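Local coordinates for isochorismatase family protein (Enterococcus faecalis, PDB 2A67), which is of unknown function but is probably a hydrolase of the isochorismatase type, at residues Gln22-Pro27 and Thr145-Ile150; Val39-His44 and Pro74-Ile79; Leu104-Val109 and Thr117-Ala122. One frame throughout, in Å; residues are numbered along the deposited sequence.

How the interactions relate
Interaction 3 is the core contact: four buried aliphatic side chains between strand 103-109 and helix 111-125. Interactions 1 and 2 are only partly buried and lie at the two ends of helix 26-42, interaction 1 through the loop residue just ahead of it, with their centres about 27 Å apart on opposite sides of the chain's centre. Interaction 1 lays a tyrosine ring on the start of helix 146-157 without a bond across, whereas interaction 2 depends on a paired arginine-aspartate salt bridge near an edge strand of the sheet. Interaction 3 joins them: L23 CD1 packs against V109 CG1, and Y40 OH probably hydrogen-bonds to E105 OE1. Interactions 1 and 3 also touch the second subunit.

Interaction 1: residues Gln22-Pro27 and Thr145-Ile150; sequences QLYRLP and TAAQII
Y24 alone carries the 22-27 side of this contact, laying its side chain along the start of helix 146-157, from A146 to I150. Its CB meets A146 CB at 3.3 Å, a tight methylene-methyl approach, and the same methyl group lies 3.6 Å from Y24 CG. Further along the ring, Y24 CD2 receives the tip of I150, with CD1 of that residue 3.7 Å away. At the far end, Y24 OH comes within 4.0 Å of A147 CB. A146 CB and I150 CD1 approach the ring obliquely, while A147 N lies over one face. CG of Y24 is anti to the backbone N (chi1 -177°), which carries the ring out across the helix. R25 takes the opposite face: its CG sits 3.7 Å above the ring centre, and its guanidinium turns a face to Y24 OH. The tyrosine is thus sandwiched between its own neighbour and the helix.

Behind it, Y24 O accepts a bond from S137 OG, and a backbone bond to T138 ties the loop to the end of strand 128-137. The helix turn is fixed by a capping box: Q148 N donates to T145 OG1 at 3.2 Å, and T145 N donates to Q148 OE1 at 2.9 Å, in the carbonyl plane on a lone pair. D140 OD1 takes the A146 N-H. With R25 at the N-cap of helix 26-42 and T145 at that of helix 146-157, the contact brings together two helix N-termini at the C-terminal edge of the parallel sheet of this α/β isochorismatase fold.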
# COMPACT_ATOMS: atom_id res chain seq x y z
N GLN D 22 21.70 4.86 -9.38
CA GLN D 22 21.93 3.43 -9.14
C GLN D 22 21.05 2.92 -8.00
O GLN D 22 20.96 3.55 -6.94
CB GLN D 22 23.40 3.14 -8.82
CG GLN D 22 24.32 3.16 -10.03
CD GLN D 22 25.38 2.07 -9.98
OE1 GLN D 22 26.17 2.00 -9.04
NE2 GLN D 22 25.39 1.22 -11.02
N LEU D 23 20.39 1.79 -8.22
CA LEU D 23 19.62 1.10 -7.17
C LEU D 23 20.53 0.64 -6.02
O LEU D 23 21.61 0.14 -6.26
CB LEU D 23 18.89 -0.09 -7.79
CG LEU D 23 17.62 0.22 -8.59
CD1 LEU D 23 17.26 -0.99 -9.44
CD2 LEU D 23 16.45 0.61 -7.68
N TYR D 24 20.08 0.84 -4.79
CA TYR D 24 20.84 0.56 -3.59
C TYR D 24 21.14 -0.95 -3.41
O TYR D 24 20.21 -1.79 -3.33
CB TYR D 24 20.08 1.09 -2.38
CG TYR D 24 20.80 0.93 -1.07
CD1 TYR D 24 21.97 1.66 -0.77
CD2 TYR D 24 20.31 0.04 -0.09
CE1 TYR D 24 22.64 1.49 0.47
CE2 TYR D 24 20.95 -0.12 1.14
CZ TYR D 24 22.11 0.60 1.41
OH TYR D 24 22.72 0.42 2.62
N ARG D 25 22.44 -1.25 -3.37
CA ARG D 25 22.98 -2.59 -3.23
C ARG D 25 22.34 -3.62 -4.15
O ARG D 25 22.06 -4.73 -3.71
CB ARG D 25 22.90 -3.03 -1.75
CG ARG D 25 23.62 -2.04 -0.86
CD ARG D 25 23.79 -2.48 0.58
NE ARG D 25 24.79 -1.60 1.20
CZ ARG D 25 25.02 -1.53 2.51
NH1 ARG D 25 24.34 -2.29 3.36
NH2 ARG D 25 25.93 -0.68 2.97
N LEU D 26 22.15 -3.27 -5.42
CA LEU D 26 21.52 -4.16 -6.40
C LEU D 26 22.26 -5.47 -6.67
O LEU D 26 21.60 -6.53 -6.81
CB LEU D 26 21.26 -3.43 -7.73
CG LEU D 26 20.40 -4.18 -8.76
CD1 LEU D 26 18.97 -4.44 -8.25
CD2 LEU D 26 20.41 -3.51 -10.12
N PRO D 27 23.61 -5.42 -6.81
CA PRO D 27 24.28 -6.72 -7.03
C PRO D 27 23.88 -7.79 -6.02
O PRO D 27 23.54 -8.88 -6.44
CB PRO D 27 25.77 -6.37 -6.91
CG PRO D 27 25.84 -4.92 -7.40
CD PRO D 27 24.56 -4.28 -6.87
N THR D 145 17.43 8.56 2.33
CA THR D 145 18.31 7.67 1.56
C THR D 145 17.54 6.39 1.25
O THR D 145 16.54 6.11 1.90
CB THR D 145 19.53 7.25 2.39
OG1 THR D 145 19.09 6.64 3.62
CG2 THR D 145 20.42 8.47 2.70
N ALA D 146 18.03 5.61 0.27
CA ALA D 146 17.49 4.28 -0.03
C ALA D 146 17.44 3.42 1.21
O ALA D 146 16.43 2.77 1.46
CB ALA D 146 18.32 3.60 -1.07
N ALA D 147 18.51 3.44 2.01
CA ALA D 147 18.58 2.70 3.28
C ALA D 147 17.42 3.04 4.26
O ALA D 147 16.83 2.16 4.87
CB ALA D 147 19.93 2.93 3.95
N GLN D 148 17.09 4.32 4.40
CA GLN D 148 16.02 4.76 5.30
C GLN D 148 14.64 4.35 4.79
O GLN D 148 13.76 3.95 5.58
CB GLN D 148 16.04 6.29 5.44
CG GLN D 148 17.21 6.89 6.19
CD GLN D 148 17.10 8.39 6.23
OE1 GLN D 148 17.23 9.05 5.20
NE2 GLN D 148 16.83 8.94 7.39
N ILE D 149 14.46 4.47 3.47
CA ILE D 149 13.21 4.06 2.78
C ILE D 149 12.97 2.56 2.93
O ILE D 149 11.85 2.13 3.25
CB ILE D 149 13.18 4.44 1.28
CG1 ILE D 149 13.29 5.97 1.08
CG2 ILE D 149 11.87 3.86 0.60
CD1 ILE D 149 13.72 6.35 -0.34
N ILE D 150 14.02 1.77 2.67
CA ILE D 150 13.98 0.33 2.84
C ILE D 150 13.67 -0.07 4.27
O ILE D 150 12.80 -0.92 4.50
CB ILE D 150 15.27 -0.34 2.36
CG1 ILE D 150 15.31 -0.34 0.83
CG2 ILE D 150 15.32 -1.82 2.84
CD1 ILE D 150 16.69 -0.45 0.24

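Interaction 2: residues Val39-His44 and Pro74-Ile79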
# COMPACT_ATOMS: atom_id res chain seq x y z
N VAL D 39 15.91 -22.35 -5.79
CA VAL D 39 15.05 -23.20 -4.90
C VAL D 39 13.67 -23.47 -5.56
O VAL D 39 13.15 -24.56 -5.53
CB VAL D 39 14.81 -22.51 -3.54
CG1 VAL D 39 13.70 -23.17 -2.73
CG2 VAL D 39 16.12 -22.37 -2.72
N TYR D 40 13.08 -22.44 -6.17
CA TYR D 40 11.81 -22.62 -6.86
C TYR D 40 11.91 -23.60 -8.01
O TYR D 40 11.02 -24.43 -8.18
CB TYR D 40 11.23 -21.25 -7.29
CG TYR D 40 10.52 -20.61 -6.14
CD1 TYR D 40 11.24 -20.03 -5.10
CD2 TYR D 40 9.13 -20.62 -6.08
CE1 TYR D 40 10.60 -19.46 -4.00
CE2 TYR D 40 8.46 -20.01 -4.99
CZ TYR D 40 9.21 -19.45 -3.97
OH TYR D 40 8.58 -18.88 -2.88
N ARG D 41 13.02 -23.55 -8.75
CA ARG D 41 13.25 -24.50 -9.89
C ARG D 41 13.36 -25.93 -9.41
O ARG D 41 12.70 -26.83 -9.96
CB ARG D 41 14.51 -24.14 -10.68
CG ARG D 41 14.37 -22.77 -11.45
CD ARG D 41 15.27 -22.69 -12.71
NE ARG D 41 15.29 -21.31 -13.15
CZ ARG D 41 14.24 -20.66 -13.63
NH1 ARG D 41 13.07 -21.29 -13.83
NH2 ARG D 41 14.36 -19.39 -13.97
N GLN D 42 14.16 -26.13 -8.37
CA GLN D 42 14.28 -27.43 -7.69
C GLN D 42 12.94 -28.02 -7.27
O GLN D 42 12.73 -29.25 -7.36
CB GLN D 42 15.04 -27.27 -6.38
CG GLN D 42 16.49 -26.76 -6.35
CD GLN D 42 16.88 -26.41 -4.87
OE1 GLN D 42 16.37 -27.03 -3.90
NE2 GLN D 42 17.78 -25.41 -4.70
N HIS D 43 12.04 -27.19 -6.74
CA HIS D 43 10.72 -27.67 -6.32
C HIS D 43 9.69 -27.68 -7.46
O HIS D 43 8.56 -28.09 -7.24
CB HIS D 43 10.17 -26.89 -5.11
CG HIS D 43 10.95 -27.08 -3.83
ND1 HIS D 43 10.54 -27.93 -2.81
CD2 HIS D 43 12.12 -26.54 -3.40
CE1 HIS D 43 11.41 -27.87 -1.81
NE2 HIS D 43 12.39 -27.05 -2.15
N HIS D 44 10.07 -27.24 -8.67
CA HIS D 44 9.16 -27.03 -9.82
C HIS D 44 7.99 -26.12 -9.41
O HIS D 44 6.82 -26.42 -9.69
CB HIS D 44 8.65 -28.35 -10.43
CG HIS D 44 9.74 -29.34 -10.72
ND1 HIS D 44 10.07 -30.36 -9.86
CD2 HIS D 44 10.59 -29.44 -11.77
CE1 HIS D 44 11.07 -31.06 -10.37
NE2 HIS D 44 11.41 -30.52 -11.53
N PRO D 74 12.23 -20.00 -20.32
CA PRO D 74 10.99 -19.79 -21.10
C PRO D 74 9.77 -20.37 -20.40
O PRO D 74 8.62 -20.09 -20.76
CB PRO D 74 11.27 -20.54 -22.42
CG PRO D 74 12.36 -21.48 -22.10
CD PRO D 74 13.20 -20.86 -21.03
N THR D 75 10.09 -21.12 -19.37
CA THR D 75 9.21 -21.82 -18.45
C THR D 75 8.56 -20.93 -17.38
O THR D 75 7.43 -21.17 -16.93
CB THR D 75 10.11 -22.88 -17.84
OG1 THR D 75 9.88 -24.09 -18.54
CG2 THR D 75 9.99 -23.05 -16.29
N ASP D 76 9.31 -19.90 -16.98
CA ASP D 76 8.77 -18.85 -16.13
C ASP D 76 7.55 -18.14 -16.73
O ASP D 76 7.22 -18.32 -17.91
CB ASP D 76 9.89 -17.86 -15.83
CG ASP D 76 11.12 -18.54 -15.23
OD1 ASP D 76 11.00 -19.64 -14.66
OD2 ASP D 76 12.22 -17.97 -15.29
N PHE D 77 6.85 -17.40 -15.88
CA PHE D 77 5.64 -16.66 -16.27
C PHE D 77 6.03 -15.20 -16.27
O PHE D 77 6.97 -14.81 -15.57
CB PHE D 77 4.49 -16.91 -15.29
CG PHE D 77 4.03 -18.36 -15.25
CD1 PHE D 77 3.32 -18.92 -16.33
CD2 PHE D 77 4.31 -19.17 -14.16
CE1 PHE D 77 2.89 -20.28 -16.31
CE2 PHE D 77 3.90 -20.54 -14.13
CZ PHE D 77 3.19 -21.09 -15.22
N PHE D 78 5.35 -14.42 -17.11
CA PHE D 78 5.69 -13.01 -17.28
C PHE D 78 4.39 -12.23 -17.29
O PHE D 78 3.43 -12.60 -18.01
CB PHE D 78 6.47 -12.80 -18.61
CG PHE D 78 7.80 -13.51 -18.62
CD1 PHE D 78 8.91 -12.91 -18.10
CD2 PHE D 78 7.90 -14.83 -19.10
CE1 PHE D 78 10.15 -13.58 -18.10
CE2 PHE D 78 9.13 -15.52 -19.08
CZ PHE D 78 10.24 -14.88 -18.57
N ILE D 79 4.36 -11.18 -16.48
CA ILE D 79 3.19 -10.32 -16.42
C ILE D 79 3.58 -8.92 -16.89
O ILE D 79 4.57 -8.40 -16.40
CB ILE D 79 2.69 -10.23 -14.97
CG1 ILE D 79 2.27 -11.64 -14.48
CG2 ILE D 79 1.49 -9.26 -14.82
CD1 ILE D 79 0.96 -12.08 -15.06
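D76 OD2 is gripped by two donors, R41 NH2 at 2.9 Å and the backbone N of Q73. Its partner oxygen OD1 takes R41 NH1 at 2.8 Å. The arginine therefore meets the carboxylate end-on, one nitrogen to each oxygen, and each oxygen uses its syn lone pair. Both bonds are nearly straight (170° and 171°), and the guanidinium and carboxylate planes are only 13° apart, a close fit to the ideal bidentate salt bridge, which stops either group from rotating freely. To reach it, R41 leaves the helix with CG anti to the carbonyl carbon and runs extended from CG to NE, crossing the aspartate side chain at about a right angle. T75 CG2 lies obliquely beside the guanidinium, 4.3 Å from NH1.

The bridge ties the last turn of helix 26-42 to the residues entering strand 77-81, an outermost strand of the parallel sheet. That helix is the crossover between strands 5-10 and 47-52 in a β-α-β unit, and F77 and I79 bond through their backbones to strand 47-52. R41 packs on I47 and D76 on F49 of that strand, which lies beside the bridge.

A second acid, D71, bridges R41 NE through its OD2, so the guanidinium probably has its charge balanced by two carboxylates. The helix itself ends in a Schellman motif at H44, whose N bonds back to R41 O at 3.0 Å.

Interaction 3: residues Leu104-Val109 and Thr117-Ala122; sequences LEIAGV and TTIRMA
I106 points from its strand toward helix 111-125, and its branches close on I119. From CB, the CG2 methyl reaches I119 CG1 at 4.0 Å. The longer branch runs through CG1, which lies anti to the carbonyl carbon (chi1 -64°), and ends in CD1, 3.9 Å from that same I119 methylene. One carbon of the helix thus sits against both methyl groups of the isoleucine. I119 sets off obliquely to the strand, and it is its CG1 methylene, not its terminal methyl, that meets I106.

Two residues back along the strand, L104 repeats the theme on a smaller scale. Its CD1 methyl touches A122 CB at 3.7 Å. The backbones stand slightly further apart here (CA of L104 to CA of A122, 8.1 Å) than at I106 and I119 (7.5 Å between CA atoms), and the leucine methyl spans the gap to the short alanine. No polar bond crosses between the segments.

M131, W157 and F161 gather around I119, while C129 of strand 128-137 touches both I106 and A122. E105, on the other face of the sheet, forms salt bridges with R36 and R5. On the outer side of helix 111-125, R120 forms a salt bridge with D116 of the second subunit, so the helix lies between sheet and dimer interface. This is the strand-to-helix packing of a β-α-β crossover, formed by strand 103-109, helix 111-125 and strand 128-137.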
# COMPACT_ATOMS: atom_id res chain seq x y z
N LEU D 104 2.59 -16.08 -1.92
CA LEU D 104 3.45 -15.32 -2.82
C LEU D 104 4.66 -14.93 -2.02
O LEU D 104 4.52 -14.31 -0.97
CB LEU D 104 2.74 -13.97 -3.22
CG LEU D 104 1.48 -14.17 -4.05
CD1 LEU D 104 0.77 -12.81 -4.28
CD2 LEU D 104 1.88 -14.88 -5.39
N GLU D 105 5.83 -15.27 -2.53
CA GLU D 105 7.10 -14.74 -2.01
C GLU D 105 7.53 -13.58 -2.92
O GLU D 105 7.85 -13.79 -4.08
CB GLU D 105 8.21 -15.81 -1.99
CG GLU D 105 9.52 -15.28 -1.37
CD GLU D 105 10.61 -16.36 -1.24
OE1 GLU D 105 10.29 -17.59 -1.23
OE2 GLU D 105 11.78 -15.95 -1.12
N ILE D 106 7.62 -12.39 -2.37
CA ILE D 106 7.76 -11.17 -3.18
C ILE D 106 9.14 -10.53 -3.07
O ILE D 106 9.72 -10.41 -1.99
CB ILE D 106 6.64 -10.17 -2.79
CG1 ILE D 106 5.27 -10.78 -3.14
CG2 ILE D 106 6.79 -8.78 -3.55
CD1 ILE D 106 4.05 -10.19 -2.43
N ALA D 107 9.65 -10.06 -4.20
CA ALA D 107 10.91 -9.31 -4.25
C ALA D 107 10.78 -8.30 -5.40
O ALA D 107 9.90 -8.46 -6.27
CB ALA D 107 12.10 -10.29 -4.50
N GLY D 108 11.55 -7.23 -5.35
CA GLY D 108 11.72 -6.37 -6.55
C GLY D 108 12.06 -4.96 -6.20
O GLY D 108 12.55 -4.69 -5.11
N VAL D 109 11.76 -4.06 -7.13
CA VAL D 109 12.04 -2.63 -7.05
C VAL D 109 10.84 -1.91 -7.68
O VAL D 109 10.11 -2.53 -8.46
CB VAL D 109 13.36 -2.26 -7.86
CG1 VAL D 109 14.58 -3.11 -7.36
CG2 VAL D 109 13.13 -2.55 -9.35
N THR D 117 3.12 -1.44 -3.00
CA THR D 117 1.75 -1.53 -3.47
C THR D 117 1.32 -2.95 -3.72
O THR D 117 0.24 -3.34 -3.34
CB THR D 117 1.54 -0.69 -4.79
OG1 THR D 117 2.18 0.59 -4.61
CG2 THR D 117 0.04 -0.46 -5.03
N THR D 118 2.13 -3.73 -4.41
CA THR D 118 1.76 -5.11 -4.75
C THR D 118 1.58 -6.01 -3.44
O THR D 118 0.71 -6.85 -3.39
CB THR D 118 2.82 -5.68 -5.71
OG1 THR D 118 2.89 -4.79 -6.87
CG2 THR D 118 2.47 -7.14 -6.17
N ILE D 119 2.37 -5.73 -2.41
CA ILE D 119 2.31 -6.44 -1.09
C ILE D 119 0.98 -6.11 -0.38
O ILE D 119 0.24 -7.02 -0.04
CB ILE D 119 3.50 -6.04 -0.21
CG1 ILE D 119 4.78 -6.72 -0.74
CG2 ILE D 119 3.25 -6.45 1.31
CD1 ILE D 119 6.04 -6.12 -0.07
N ARG D 120 0.64 -4.83 -0.27
CA ARG D 120 -0.64 -4.37 0.32
C ARG D 120 -1.82 -4.88 -0.46
O ARG D 120 -2.78 -5.37 0.13
CB ARG D 120 -0.70 -2.84 0.46
CG ARG D 120 0.49 -2.33 1.29
CD ARG D 120 0.20 -1.02 1.97
NE ARG D 120 1.47 -0.30 2.22
CZ ARG D 120 1.71 0.46 3.29
NH1 ARG D 120 0.79 0.64 4.25
NH2 ARG D 120 2.90 1.07 3.39
N MSE D 121 -1.71 -4.85 -1.79
CA MSE D 121 -2.77 -5.43 -2.63
C MSE D 121 -2.92 -6.97 -2.47
O MSE D 121 -4.03 -7.47 -2.35
CB MSE D 121 -2.52 -5.04 -4.11
CG MSE D 121 -3.64 -5.41 -5.02
SE MSE D 121 -5.29 -4.26 -4.83
CE MSE D 121 -4.67 -3.00 -4.13
N ALA D 122 -1.82 -7.70 -2.59
CA ALA D 122 -1.84 -9.13 -2.54
C ALA D 122 -2.41 -9.52 -1.17
O ALA D 122 -3.24 -10.38 -1.12
CB ALA D 122 -0.43 -9.66 -2.69